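DUF724 domain-containing protein 6-like (Raphanus sativus, PDB 5ZWX) probably reads heterochromatin through its Agenet domains, whose tandem cassette binds a histone H3K9me2 peptide. Local coordinates at residues F134-E138 against L139-R143. Sequence-based numbering, arbitrary orientation.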
loop_
_atom_site.group_PDB
_atom_site.type_symbol
_atom_site.label_atom_id
_atom_site.label_comp_id
_atom_site.label_asym_id
_atom_site.label_seq_id
_atom_site.Cartn_x
_atom_site.Cartn_y
_atom_site.Cartn_z
ATOM N N PHE A 134 -11.432 7.362 11.777
ATOM C CA PHE A 134 -11.301 7.831 10.410
ATOM C C PHE A 134 -12.662 8.173 9.822
ATOM O O PHE A 134 -13.688 7.657 10.278
ATOM C CB PHE A 134 -10.641 6.735 9.487
ATOM C CG PHE A 134 -9.228 6.418 9.848
ATOM C CD1 PHE A 134 -8.939 5.362 10.690
ATOM C CD2 PHE A 134 -8.186 7.180 9.352
ATOM C CE1 PHE A 134 -7.611 5.077 11.052
ATOM C CE2 PHE A 134 -6.849 6.888 9.714
ATOM C CZ PHE A 134 -6.580 5.843 10.561
ATOM N N ARG A 135 -12.663 9.017 8.796
ATOM C CA ARG A 135 -13.875 9.206 7.988
ATOM C C ARG A 135 -13.911 8.082 6.970
ATOM O O ARG A 135 -12.880 7.517 6.652
ATOM C CB ARG A 135 -13.879 10.566 7.278
ATOM C CG ARG A 135 -13.757 11.776 8.235
ATOM C CD ARG A 135 -13.637 13.069 7.440
ATOM N NE ARG A 135 -12.559 13.003 6.440
ATOM C CZ ARG A 135 -11.287 13.270 6.721
ATOM N NH1 ARG A 135 -10.948 13.594 7.954
ATOM N NH2 ARG A 135 -10.355 13.216 5.785
ATOM N N ARG A 136 -15.103 7.770 6.468
ATOM C CA ARG A 136 -15.257 6.784 5.385
ATOM C C ARG A 136 -14.328 7.078 4.208
ATOM O O ARG A 136 -13.726 6.173 3.648
ATOM C CB ARG A 136 -16.721 6.768 4.896
ATOM C CG ARG A 136 -16.949 5.917 3.612
ATOM C CD ARG A 136 -16.705 4.432 3.874
ATOM N NE ARG A 136 -16.836 3.610 2.674
ATOM C CZ ARG A 136 -15.823 3.352 1.852
ATOM N NH1 ARG A 136 -14.626 3.858 2.104
ATOM N NH2 ARG A 136 -15.996 2.587 0.788
ATOM N N ASP A 137 -14.215 8.341 3.805
ATOM C CA ASP A 137 -13.390 8.637 2.626
ATOM C C ASP A 137 -11.876 8.456 2.865
ATOM O O ASP A 137 -11.084 8.639 1.941
ATOM C CB ASP A 137 -13.681 10.054 2.118
ATOM C CG ASP A 137 -13.576 11.100 3.211
ATOM O OD1 ASP A 137 -14.552 11.849 3.436
ATOM O OD2 ASP A 137 -12.516 11.171 3.854
ATOM N N GLU A 138 -11.471 8.100 4.088
ATOM C CA GLU A 138 -10.071 7.775 4.382
ATOM C C GLU A 138 -9.798 6.270 4.355
ATOM O O GLU A 138 -8.667 5.828 4.625
ATOM C CB GLU A 138 -9.673 8.336 5.766
ATOM C CG GLU A 138 -9.756 9.832 5.834
ATOM C CD GLU A 138 -9.391 10.352 7.247
ATOM O OE1 GLU A 138 -10.256 10.280 8.151
ATOM O OE2 GLU A 138 -8.240 10.820 7.427
ATOM N N LEU A 139 -10.828 5.480 4.049
ATOM C CA LEU A 139 -10.676 4.022 4.096
ATOM C C LEU A 139 -10.905 3.399 2.725
ATOM O O LEU A 139 -11.635 3.957 1.908
ATOM C CB LEU A 139 -11.659 3.395 5.070
ATOM C CG LEU A 139 -11.685 3.956 6.499
ATOM C CD1 LEU A 139 -12.777 3.207 7.200
ATOM C CD2 LEU A 139 -10.334 3.702 7.166
ATOM N N ARG A 140 -10.280 2.245 2.494
ATOM C CA ARG A 140 -10.651 1.407 1.350
ATOM C C ARG A 140 -10.825 -0.049 1.819
ATOM O O ARG A 140 -10.214 -0.472 2.767
ATOM C CB ARG A 140 -9.587 1.509 0.247
ATOM C CG ARG A 140 -8.234 0.919 0.636
ATOM C CD ARG A 140 -7.148 1.109 -0.492
ATOM N NE ARG A 140 -5.881 0.424 -0.175
ATOM C CZ ARG A 140 -4.823 0.358 -0.997
ATOM N NH1 ARG A 140 -4.843 0.972 -2.185
ATOM N NH2 ARG A 140 -3.729 -0.315 -0.624
ATOM N N PHE A 141 -11.635 -0.841 1.135
ATOM C CA PHE A 141 -11.759 -2.234 1.529
ATOM C C PHE A 141 -10.459 -2.894 1.177
ATOM O O PHE A 141 -9.891 -2.599 0.128
ATOM C CB PHE A 141 -12.964 -2.905 0.843
ATOM C CG PHE A 141 -14.262 -2.436 1.394
ATOM C CD1 PHE A 141 -14.685 -2.872 2.635
ATOM C CD2 PHE A 141 -15.052 -1.533 0.696
ATOM C CE1 PHE A 141 -15.890 -2.428 3.173
ATOM C CE2 PHE A 141 -16.256 -1.100 1.211
ATOM C CZ PHE A 141 -16.676 -1.543 2.458
ATOM N N HIS A 142 -9.958 -3.722 2.089
ATOM C CA HIS A 142 -8.671 -4.379 1.903
ATOM C C HIS A 142 -8.781 -5.484 0.856
ATOM O O HIS A 142 -9.776 -6.199 0.831
ATOM C CB HIS A 142 -8.176 -4.989 3.210
ATOM C CG HIS A 142 -6.814 -5.584 3.102
ATOM N ND1 HIS A 142 -5.663 -4.820 3.110
ATOM C CD2 HIS A 142 -6.408 -6.861 2.894
ATOM C CE1 HIS A 142 -4.612 -5.601 2.963
ATOM N NE2 HIS A 142 -5.037 -6.852 2.822
ATOM N N ARG A 143 -7.766 -5.603 0.015
ATOM C CA ARG A 143 -7.688 -6.697 -0.964
ATOM C C ARG A 143 -6.295 -7.285 -0.953
ATOM O O ARG A 143 -5.341 -6.603 -0.548
ATOM C CB ARG A 143 -8.033 -6.209 -2.374
ATOM C CG ARG A 143 -9.451 -5.691 -2.543
ATOM C CD ARG A 143 -10.083 -6.241 -3.840
ATOM N NE ARG A 143 -11.109 -5.330 -4.339
ATOM C CZ ARG A 143 -11.835 -5.526 -5.432
ATOM N NH1 ARG A 143 -11.663 -6.616 -6.172
ATOM N NH2 ARG A 143 -12.736 -4.620 -5.785
#
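Leu139 tucks back against the backbone of the 3-10 turn just before it, while Arg136 reaches forward over the strand that follows. In Leu139, CB lies 3.7 Å from Arg136 O, the same carbonyl that accepts a bond from Leu139 N (3.0 Å, 160° at the hydrogen); that donor stands above the carbonyl plane. One atom further, CG sits 3.8 Å from Arg135 O. The CD2 branch then meets Phe134 CB at 3.8 Å and approaches the ring obliquely at CG and CD1, the two side chains crossing at about a right angle. Phe134 and Leu139 both also touch Ala101 of strand 98-103. The turn links two strands, 130-135 and 139-146, of what is probably the second SH3-like Agenet barrel of the cassette; they pair with different neighbours, 120-125 and 98-103. Within the turn, the Arg136 side chain sets out away from the strand, but a bend at chi2 (66°) brings its guanidinium back: NH1 gives Leu139 O a weak bond at the group's edge, and NH2 comes within 3.7 Å of Phe141 CE2, guanidinium and ring planes 74° apart. Arg135, Asp137 and Glu138 form a salt-bridge network on the turn. Glu138 OE1 takes a nearly straight bond from Arg135 N (2.8 Å) through its anti lone pair and also lies over one guanidinium face of Arg135, toward the rim, paired by charge alone; Arg135 NE salt-bridges Asp137 OD2 (3.2 Å), tilted from the guanidinium plane.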